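PDB 3THI: protein (thiaminase I) from Bacillus subtilis, which catalyses the breakdown of thiamin by transferring its pyrimidine part to another nucleophile, with release of the thiazole. Local coordinates for residues V21-Q24 with W25-E29; R311-V314 with Y315-L318; D38-S41 with Y42-D45. One frame throughout, in Å; residues are numbered along the deposited sequence.

Contact 1 of 3, residues V21-Q24 with W25-E29; sequences VLDQ and WQRQE
Two first torsions bring D23 and R27 together: the carboxylate of D23 leaves trans to its own nitrogen (chi1 -175°), while R27 starts with CG beside its backbone N (chi1 -65°) and runs extended to NE. One turn apart, the pair forms a salt bridge, D23 OD2 to R27 NH2 at 2.7 Å. The second branch is weaker, R27 NE reaching D23 OD1 at 3.4 Å, and the two planes stand 86° apart, so this is not a flat bidentate pair. Q24 bends at chi2 to bring NE2 of its steeply inclined amide over one face of the guanidinium, 2.9 Å from R27 NH1; both are donors, so the approach is no hydrogen bond and is itself doubtful. The backbone carrying these groups is helical, W25 N to V21 O at 2.8 Å and Q26 N to L22 O at 2.9 Å. The Q26 amide crosses L22 at a slant, its CD 4.0 Å from L22 CG. V21 and W25 face strand 33-36, where W25 NE1 bonds V32 O just ahead of it. Helices 275-286 and 288-295 also touch this helix, which links parallel strands 2-6 and 33-36 as a beta-alpha-beta unit.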
ATOM      1  N   VAL A  21       4.997  14.518 -11.503  1.00 17.65           N
ATOM      2  CA  VAL A  21       6.052  15.177 -10.750  1.00 16.19           C
ATOM      3  C   VAL A  21       6.852  16.189 -11.576  1.00 17.93           C
ATOM      4  O   VAL A  21       7.095  17.312 -11.123  1.00 17.04           O
ATOM      5  CB  VAL A  21       6.992  14.144 -10.112  1.00 14.47           C
ATOM      6  CG1 VAL A  21       8.187  14.835  -9.463  1.00  9.91           C
ATOM      7  CG2 VAL A  21       6.227  13.343  -9.076  1.00  9.05           C
ATOM      8  N   LEU A  22       7.242  15.797 -12.788  1.00 21.20           N
ATOM      9  CA  LEU A  22       8.012  16.674 -13.675  1.00 19.84           C
ATOM     10  C   LEU A  22       7.222  17.930 -14.008  1.00 18.39           C
ATOM     11  O   LEU A  22       7.725  19.042 -13.861  1.00 18.97           O
ATOM     12  CB  LEU A  22       8.387  15.948 -14.971  1.00 20.65           C
ATOM     13  CG  LEU A  22       9.292  16.718 -15.945  1.00 23.02           C
ATOM     14  CD1 LEU A  22      10.698  16.826 -15.356  1.00 20.48           C
ATOM     15  CD2 LEU A  22       9.336  16.009 -17.299  1.00 22.84           C
ATOM     16  N   ASP A  23       5.967  17.748 -14.399  1.00 17.88           N
ATOM     17  CA  ASP A  23       5.107  18.868 -14.742  1.00 17.10           C
ATOM     18  C   ASP A  23       4.938  19.821 -13.563  1.00 17.68           C
ATOM     19  O   ASP A  23       5.160  21.026 -13.698  1.00 17.50           O
ATOM     20  CB  ASP A  23       3.745  18.367 -15.216  1.00 19.86           C
ATOM     21  CG  ASP A  23       2.842  19.484 -15.691  1.00 22.39           C
ATOM     22  OD1 ASP A  23       3.358  20.520 -16.176  1.00 27.29           O
ATOM     23  OD2 ASP A  23       1.611  19.319 -15.585  1.00 25.21           O
ATOM     24  N   GLN A  24       4.566  19.284 -12.405  1.00 15.82           N
ATOM     25  CA  GLN A  24       4.382  20.122 -11.221  1.00 16.27           C
ATOM     26  C   GLN A  24       5.687  20.775 -10.735  1.00 17.95           C
ATOM     27  O   GLN A  24       5.671  21.916 -10.256  1.00 18.60           O
ATOM     28  CB  GLN A  24       3.716  19.332 -10.097  1.00 13.88           C
ATOM     29  CG  GLN A  24       2.312  18.887 -10.433  1.00 13.77           C
ATOM     30  CD  GLN A  24       1.362  20.047 -10.605  1.00 17.17           C
ATOM     31  OE1 GLN A  24       1.465  21.055  -9.916  1.00 18.64           O
ATOM     32  NE2 GLN A  24       0.419  19.906 -11.524  1.00 22.22           N
ATOM     33  N   TRP A  25       6.809  20.068 -10.871  1.00 15.90           N
ATOM     34  CA  TRP A  25       8.106  20.614 -10.469  1.00 18.10           C
ATOM     35  C   TRP A  25       8.490  21.790 -11.376  1.00 21.21           C
ATOM     36  O   TRP A  25       8.888  22.848 -10.894  1.00 22.11           O
ATOM     37  CB  TRP A  25       9.192  19.546 -10.552  1.00 14.31           C
ATOM     38  CG  TRP A  25      10.571  20.041 -10.192  1.00 14.93           C
ATOM     39  CD1 TRP A  25      11.677  20.047 -10.998  1.00 17.87           C
ATOM     40  CD2 TRP A  25      11.011  20.534  -8.914  1.00 16.48           C
ATOM     41  NE1 TRP A  25      12.776  20.497 -10.301  1.00 17.59           N
ATOM     42  CE2 TRP A  25      12.394  20.803  -9.021  1.00 15.95           C
ATOM     43  CE3 TRP A  25      10.364  20.778  -7.692  1.00 12.13           C
ATOM     44  CZ2 TRP A  25      13.148  21.294  -7.950  1.00 12.86           C
ATOM     45  CZ3 TRP A  25      11.115  21.271  -6.629  1.00 10.37           C
ATOM     46  CH2 TRP A  25      12.493  21.523  -6.768  1.00 12.56           C
ATOM     47  N   GLN A  26       8.366  21.589 -12.690  1.00 21.01           N
ATOM     48  CA  GLN A  26       8.682  22.619 -13.683  1.00 23.16           C
ATOM     49  C   GLN A  26       7.886  23.911 -13.531  1.00 22.98           C
ATOM     50  O   GLN A  26       8.356  24.982 -13.913  1.00 23.58           O
ATOM     51  CB  GLN A  26       8.479  22.074 -15.100  1.00 25.18           C
ATOM     52  CG  GLN A  26       9.623  21.212 -15.600  1.00 32.35           C
ATOM     53  CD  GLN A  26       9.340  20.584 -16.958  1.00 37.57           C
ATOM     54  OE1 GLN A  26       8.177  20.387 -17.339  1.00 37.98           O
ATOM     55  NE2 GLN A  26      10.405  20.255 -17.690  1.00 33.21           N
ATOM     56  N   ARG A  27       6.683  23.813 -12.973  1.00 26.08           N
ATOM     57  CA  ARG A  27       5.830  24.984 -12.794  1.00 27.97           C
ATOM     58  C   ARG A  27       6.397  26.017 -11.814  1.00 28.87           C
ATOM     59  O   ARG A  27       6.195  27.224 -11.983  1.00 26.03           O
ATOM     60  CB  ARG A  27       4.405  24.557 -12.395  1.00 28.55           C
ATOM     61  CG  ARG A  27       3.685  23.765 -13.492  1.00 29.83           C
ATOM     62  CD  ARG A  27       2.187  23.608 -13.245  1.00 36.31           C
ATOM     63  NE  ARG A  27       1.568  22.744 -14.257  1.00 40.50           N
ATOM     64  CZ  ARG A  27       0.382  22.147 -14.129  1.00 43.96           C
ATOM     65  NH1 ARG A  27      -0.341  22.315 -13.029  1.00 42.71           N
ATOM     66  NH2 ARG A  27      -0.071  21.349 -15.091  1.00 40.41           N
ATOM     67  N   GLN A  28       7.152  25.541 -10.827  1.00 28.16           N
ATOM     68  CA  GLN A  28       7.746  26.414  -9.820  1.00 26.79           C
ATOM     69  C   GLN A  28       9.270  26.437  -9.845  1.00 23.59           C
ATOM     70  O   GLN A  28       9.883  27.394  -9.396  1.00 24.41           O
ATOM     71  CB  GLN A  28       7.210  26.058  -8.422  1.00 33.64           C
ATOM     72  CG  GLN A  28       6.890  24.570  -8.203  1.00 39.15           C
ATOM     73  CD  GLN A  28       5.460  24.325  -7.693  1.00 42.25           C
ATOM     74  OE1 GLN A  28       4.482  24.510  -8.425  1.00 44.20           O
ATOM     75  NE2 GLN A  28       5.343  23.884  -6.444  1.00 39.65           N
ATOM     76  N   GLU A  29       9.869  25.412 -10.441  1.00 23.25           N
ATOM     77  CA  GLU A  29      11.329  25.283 -10.548  1.00 24.75           C
ATOM     78  C   GLU A  29      11.755  24.744 -11.923  1.00 24.38           C
ATOM     79  O   GLU A  29      12.346  23.664 -12.018  1.00 19.87           O
ATOM     80  CB  GLU A  29      11.830  24.330  -9.468  1.00 22.38           C
ATOM     81  CG  GLU A  29      11.834  24.922  -8.083  1.00 29.93           C
ATOM     82  CD  GLU A  29      12.851  26.035  -7.946  1.00 35.27           C
ATOM     83  OE1 GLU A  29      13.891  25.970  -8.637  1.00 40.69           O
ATOM     84  OE2 GLU A  29      12.614  26.977  -7.158  1.00 39.33           O
TER

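Contact 2 of 3, residues R311-V314 with Y315-L318; sequences RHQV and YEAL
From H312 to L318 the backbone turns as an alpha helix, and three successive i to i+4 bonds tie the two halves: E316 N to H312 O at 2.9 Å, A317 N to Q313 O at 2.9 Å and L318 N to V314 O at 2.8 Å. The first is the straightest, with 162° at the hydrogen. R311 has an extended backbone, and V314 N reaches R311 O only weakly. The same carbonyl meets the ring of Y315, whose CD2 lies 3.3 Å from R311 O in an oblique approach, while H312 O sits at the ring edge near its plane. With CG beside its backbone N (chi1 -72°), Y315 is turned back toward the start of the helix, and its hydroxyl is hydrogen-bonded to P309 O on the short strand 308-309.

In the fold, of the periplasmic-binding-protein type, this short helix follows that strand and packs between neighbours: Y315 touches helix 324-332, V314 and A317 touch helix 288-295, and L318 touches both. D82 meets the first turn from outside, its OD1 accepting from Q313 N, and R311 is held by the backbone oxygens of D78, Q79 and A286.

Along the buried flank V314 and L318, one turn apart, run alongside each other with their branches directed alike, V314 CG1 3.7 Å from L318 CD1. On the outer flank E316 leaves with CG beside its backbone N and runs extended back along the first turn, that CG 3.1 Å from H312 O. Its carboxylate straddles two residues: OE2 approaches H312 CB at 3.6 Å, whereas OE1 lies 3.4 Å from Q313 OE1. Both are acceptors, so this approach is no bond; the amide and carboxylate planes cross at 86°.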
ATOM      1  N   ARG A 311      -3.930  13.013   1.158  1.00 17.38           N
ATOM      2  CA  ARG A 311      -4.488  14.349   1.364  1.00 18.72           C
ATOM      3  C   ARG A 311      -5.984  14.370   1.068  1.00 17.86           C
ATOM      4  O   ARG A 311      -6.438  13.716   0.129  1.00 17.88           O
ATOM      5  CB  ARG A 311      -3.769  15.351   0.461  1.00 20.54           C
ATOM      6  CG  ARG A 311      -2.319  15.539   0.796  1.00 13.00           C
ATOM      7  CD  ARG A 311      -1.684  16.566  -0.100  1.00 11.30           C
ATOM      8  NE  ARG A 311      -0.397  16.999   0.429  1.00 13.50           N
ATOM      9  CZ  ARG A 311      -0.246  17.910   1.386  1.00 12.20           C
ATOM     10  NH1 ARG A 311      -1.305  18.505   1.924  1.00 11.52           N
ATOM     11  NH2 ARG A 311       0.963  18.183   1.850  1.00 15.64           N
ATOM     12  N   HIS A 312      -6.749  15.112   1.869  1.00 16.52           N
ATOM     13  CA  HIS A 312      -8.199  15.208   1.674  1.00 13.84           C
ATOM     14  C   HIS A 312      -8.530  15.832   0.321  1.00 17.35           C
ATOM     15  O   HIS A 312      -9.436  15.383  -0.382  1.00 15.31           O
ATOM     16  CB  HIS A 312      -8.844  16.087   2.757  1.00 16.54           C
ATOM     17  CG  HIS A 312      -8.771  15.520   4.138  1.00 18.65           C
ATOM     18  ND1 HIS A 312      -9.521  14.435   4.539  1.00 18.34           N
ATOM     19  CD2 HIS A 312      -8.067  15.917   5.225  1.00 20.59           C
ATOM     20  CE1 HIS A 312      -9.282  14.188   5.817  1.00 21.06           C
ATOM     21  NE2 HIS A 312      -8.405  15.072   6.256  1.00 23.59           N
ATOM     22  N   GLN A 313      -7.805  16.898  -0.018  1.00 20.79           N
ATOM     23  CA  GLN A 313      -7.999  17.632  -1.272  1.00 22.69           C
ATOM     24  C   GLN A 313      -8.097  16.751  -2.525  1.00 19.62           C
ATOM     25  O   GLN A 313      -8.894  17.035  -3.421  1.00 20.51           O
ATOM     26  CB  GLN A 313      -6.878  18.660  -1.442  1.00 28.36           C
ATOM     27  CG  GLN A 313      -7.107  19.703  -2.520  1.00 36.52           C
ATOM     28  CD  GLN A 313      -8.178  20.705  -2.141  1.00 41.15           C
ATOM     29  OE1 GLN A 313      -9.172  20.873  -2.853  1.00 43.64           O
ATOM     30  NE2 GLN A 313      -7.980  21.382  -1.013  1.00 42.93           N
ATOM     31  N   VAL A 314      -7.309  15.679  -2.579  1.00 14.22           N
ATOM     32  CA  VAL A 314      -7.330  14.787  -3.737  1.00 14.36           C
ATOM     33  C   VAL A 314      -8.642  14.005  -3.806  1.00 14.68           C
ATOM     34  O   VAL A 314      -9.202  13.821  -4.878  1.00 14.84           O
ATOM     35  CB  VAL A 314      -6.125  13.818  -3.749  1.00 10.68           C
ATOM     36  CG1 VAL A 314      -6.000  13.160  -5.109  1.00  6.33           C
ATOM     37  CG2 VAL A 314      -4.855  14.561  -3.430  1.00  5.59           C
ATOM     38  N   TYR A 315      -9.136  13.550  -2.659  1.00 15.46           N
ATOM     39  CA  TYR A 315     -10.400  12.825  -2.620  1.00 17.77           C
ATOM     40  C   TYR A 315     -11.520  13.776  -2.999  1.00 21.86           C
ATOM     41  O   TYR A 315     -12.456  13.405  -3.706  1.00 26.69           O
ATOM     42  CB  TYR A 315     -10.662  12.287  -1.222  1.00 16.40           C
ATOM     43  CG  TYR A 315      -9.769  11.137  -0.849  1.00 16.54           C
ATOM     44  CD1 TYR A 315     -10.017   9.857  -1.354  1.00 15.33           C
ATOM     45  CD2 TYR A 315      -8.675  11.323   0.001  1.00 12.28           C
ATOM     46  CE1 TYR A 315      -9.209   8.790  -1.024  1.00 18.33           C
ATOM     47  CE2 TYR A 315      -7.847  10.256   0.337  1.00 19.19           C
ATOM     48  CZ  TYR A 315      -8.127   8.990  -0.183  1.00 17.85           C
ATOM     49  OH  TYR A 315      -7.331   7.924   0.126  1.00 21.05           O
ATOM     50  N   GLU A 316     -11.421  15.006  -2.511  1.00 22.98           N
ATOM     51  CA  GLU A 316     -12.412  16.027  -2.796  1.00 26.85           C
ATOM     52  C   GLU A 316     -12.463  16.269  -4.307  1.00 27.00           C
ATOM     53  O   GLU A 316     -13.529  16.208  -4.919  1.00 27.94           O
ATOM     54  CB  GLU A 316     -12.052  17.315  -2.042  1.00 31.97           C
ATOM     55  CG  GLU A 316     -11.951  17.124  -0.505  1.00 41.04           C
ATOM     56  CD  GLU A 316     -11.327  18.319   0.250  1.00 46.32           C
ATOM     57  OE1 GLU A 316     -10.797  19.254  -0.394  1.00 50.62           O
ATOM     58  OE2 GLU A 316     -11.360  18.317   1.505  1.00 46.05           O
ATOM     59  N   ALA A 317     -11.289  16.441  -4.911  1.00 26.74           N
ATOM     60  CA  ALA A 317     -11.169  16.697  -6.345  1.00 26.11           C
ATOM     61  C   ALA A 317     -11.485  15.521  -7.267  1.00 26.60           C
ATOM     62  O   ALA A 317     -12.026  15.715  -8.363  1.00 30.92           O
ATOM     63  CB  ALA A 317      -9.786  17.242  -6.660  1.00 24.45           C
ATOM     64  N   LEU A 318     -11.160  14.305  -6.837  1.00 24.17           N
ATOM     65  CA  LEU A 318     -11.397  13.129  -7.668  1.00 19.52           C
ATOM     66  C   LEU A 318     -12.811  12.583  -7.691  1.00 20.31           C
ATOM     67  O   LEU A 318     -13.292  12.183  -8.747  1.00 20.84           O
ATOM     68  CB  LEU A 318     -10.441  11.997  -7.290  1.00 14.56           C
ATOM     69  CG  LEU A 318      -8.968  12.141  -7.655  1.00 12.10           C
ATOM     70  CD1 LEU A 318      -8.198  10.956  -7.110  1.00 14.90           C
ATOM     71  CD2 LEU A 318      -8.798  12.235  -9.164  1.00 10.43           C
TER

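Contact 3 of 3, residues D38-S41 with Y42-D45; sequences DWDS and YSAD
Y42, the first residue of 42-45, donates its backbone N to D40 OD1 at 3.0 Å, a bond two residues back that makes an Asx turn. The carboxylate is met well above its plane, 71° out of it. The same oxygen lies 3.3 Å from Y42 CB and, in plane, faces the edge of the Y42 ring; carboxylate and ring are turned 41° against each other. The Y42 hydroxyl bonds D56 OD2 and its ring meets F59 edge to face.

S43 closes a beta turn over D40-S43, with S43 N 3.2 Å from D40 O. The backbone angles of S41 and Y42 are both near the helical region, which makes the turn type I. S43 also sends its OG to D40 OD2 at 3.3 Å, again from above the carboxylate plane. D40, with its CG trans to the backbone N (chi1 177°), therefore spans both turns, and OD2 has a further partner in the hydroxyl of Y10. An alanine here is likely to leave Y42 N, S43 OG and the Y10 hydroxyl without the carboxylate oxygens they meet and the turn less firmly fixed.

The loop joins strand 33-36 to strand 52-56, and A44 brings the chain back to the pyrrole side of W39. A44 CB lies 3.8 Å from W39 NE1, and A44 O approaches W39 CZ2 at 3.3 Å, obliquely to the ring.

D45 takes the indole hydrogen bond: W39 NE1 to D45 O is 2.9 Å, although the donor stands far above the carbonyl plane rather than on a lone pair. The D45 carboxylate turns elsewhere, forming a salt bridge with R347, whose NH2 also bonds S41 O; W39 packs its ring against F53 of strand 52-56.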
ATOM      1  N   ASP A  38      15.413   4.496 -10.732  1.00 21.06           N
ATOM      2  CA  ASP A  38      14.630   3.362 -10.294  1.00 23.57           C
ATOM      3  C   ASP A  38      15.201   2.968  -8.945  1.00 21.88           C
ATOM      4  O   ASP A  38      16.356   2.574  -8.847  1.00 27.25           O
ATOM      5  CB  ASP A  38      14.779   2.198 -11.273  1.00 29.38           C
ATOM      6  CG  ASP A  38      13.546   1.989 -12.122  1.00 36.35           C
ATOM      7  OD1 ASP A  38      13.077   2.963 -12.755  1.00 35.16           O
ATOM      8  OD2 ASP A  38      13.051   0.839 -12.163  1.00 42.03           O
ATOM      9  N   TRP A  39      14.414   3.135  -7.895  1.00 19.92           N
ATOM     10  CA  TRP A  39      14.868   2.778  -6.571  1.00 17.04           C
ATOM     11  C   TRP A  39      13.723   2.146  -5.804  1.00 18.86           C
ATOM     12  O   TRP A  39      12.615   2.686  -5.766  1.00 22.03           O
ATOM     13  CB  TRP A  39      15.396   4.003  -5.832  1.00 16.97           C
ATOM     14  CG  TRP A  39      15.819   3.685  -4.420  1.00 17.16           C
ATOM     15  CD1 TRP A  39      16.986   3.087  -4.023  1.00 15.56           C
ATOM     16  CD2 TRP A  39      15.067   3.931  -3.223  1.00 16.44           C
ATOM     17  NE1 TRP A  39      17.003   2.947  -2.653  1.00 15.75           N
ATOM     18  CE2 TRP A  39      15.840   3.458  -2.141  1.00 15.17           C
ATOM     19  CE3 TRP A  39      13.815   4.506  -2.964  1.00 13.76           C
ATOM     20  CZ2 TRP A  39      15.401   3.544  -0.820  1.00 15.87           C
ATOM     21  CZ3 TRP A  39      13.380   4.588  -1.647  1.00 16.71           C
ATOM     22  CH2 TRP A  39      14.175   4.109  -0.592  1.00 15.53           C
ATOM     23  N   ASP A  40      14.003   1.004  -5.190  1.00 17.33           N
ATOM     24  CA  ASP A  40      13.004   0.264  -4.425  1.00 18.90           C
ATOM     25  C   ASP A  40      13.439   0.093  -2.962  1.00 18.41           C
ATOM     26  O   ASP A  40      14.456  -0.545  -2.679  1.00 18.67           O
ATOM     27  CB  ASP A  40      12.783  -1.095  -5.105  1.00 19.53           C
ATOM     28  CG  ASP A  40      11.808  -1.994  -4.359  1.00 21.24           C
ATOM     29  OD1 ASP A  40      10.985  -1.515  -3.547  1.00 18.46           O
ATOM     30  OD2 ASP A  40      11.872  -3.209  -4.605  1.00 21.46           O
ATOM     31  N   SER A  41      12.661   0.663  -2.042  1.00 15.57           N
ATOM     32  CA  SER A  41      12.967   0.574  -0.616  1.00 13.06           C
ATOM     33  C   SER A  41      12.919  -0.871  -0.104  1.00 13.20           C
ATOM     34  O   SER A  41      13.586  -1.221   0.877  1.00 14.20           O
ATOM     35  CB  SER A  41      12.003   1.453   0.180  1.00  9.31           C
ATOM     36  OG  SER A  41      10.670   0.996   0.047  1.00  6.40           O
ATOM     37  N   TYR A  42      12.159  -1.712  -0.796  1.00 14.04           N
ATOM     38  CA  TYR A  42      12.026  -3.117  -0.430  1.00 15.33           C
ATOM     39  C   TYR A  42      13.267  -3.958  -0.667  1.00 18.58           C
ATOM     40  O   TYR A  42      13.412  -5.023  -0.080  1.00 21.20           O
ATOM     41  CB  TYR A  42      10.857  -3.743  -1.172  1.00 16.23           C
ATOM     42  CG  TYR A  42       9.541  -3.569  -0.476  1.00 12.47           C
ATOM     43  CD1 TYR A  42       9.127  -4.484   0.490  1.00 16.92           C
ATOM     44  CD2 TYR A  42       8.707  -2.495  -0.773  1.00 10.84           C
ATOM     45  CE1 TYR A  42       7.916  -4.337   1.149  1.00 15.74           C
ATOM     46  CE2 TYR A  42       7.490  -2.337  -0.123  1.00 12.39           C
ATOM     47  CZ  TYR A  42       7.104  -3.267   0.840  1.00 14.62           C
ATOM     48  OH  TYR A  42       5.916  -3.131   1.511  1.00 13.99           O
ATOM     49  N   SER A  43      14.154  -3.491  -1.535  1.00 20.60           N
ATOM     50  CA  SER A  43      15.368  -4.235  -1.833  1.00 24.11           C
ATOM     51  C   SER A  43      16.617  -3.359  -1.889  1.00 23.67           C
ATOM     52  O   SER A  43      17.661  -3.798  -2.370  1.00 26.04           O
ATOM     53  CB  SER A  43      15.208  -4.988  -3.153  1.00 26.24           C
ATOM     54  OG  SER A  43      14.978  -4.091  -4.226  1.00 29.69           O
ATOM     55  N   ALA A  44      16.516  -2.124  -1.401  1.00 20.44           N
ATOM     56  CA  ALA A  44      17.664  -1.221  -1.411  1.00 18.18           C
ATOM     57  C   ALA A  44      17.579  -0.054  -0.434  1.00 17.68           C
ATOM     58  O   ALA A  44      16.500   0.457  -0.124  1.00 15.34           O
ATOM     59  CB  ALA A  44      17.907  -0.689  -2.819  1.00  8.99           C
ATOM     60  N   ASP A  45      18.741   0.344   0.064  1.00 16.96           N
ATOM     61  CA  ASP A  45      18.821   1.487   0.951  1.00 18.02           C
ATOM     62  C   ASP A  45      19.045   2.705   0.044  1.00 19.55           C
ATOM     63  O   ASP A  45      19.409   2.565  -1.130  1.00 20.85           O
ATOM     64  CB  ASP A  45      19.965   1.316   1.947  1.00 17.59           C
ATOM     65  CG  ASP A  45      19.675   0.255   2.998  1.00 16.75           C
ATOM     66  OD1 ASP A  45      18.485  -0.001   3.326  1.00 14.47           O
ATOM     67  OD2 ASP A  45      20.658  -0.313   3.517  1.00 20.86           O
TER

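The three contacts are separate sites on the chain. Contacts 1 and 2 have centres 20 Å apart and nearest atoms about 11 Å apart, yet both touch helix 288-295: V21, D23 and Q24 in contact 1, and Q313, V314, A317 and L318 in contact 2. Contact 3 lies farther off, its centre 24 Å from that of contact 1 and 28 Å from that of contact 2. Strand 33-36 connects it with contact 1, since V21 and W25 pack on that strand and the loop follows it. Nothing in the geometry of the three contacts ties any of them to the thiamin site.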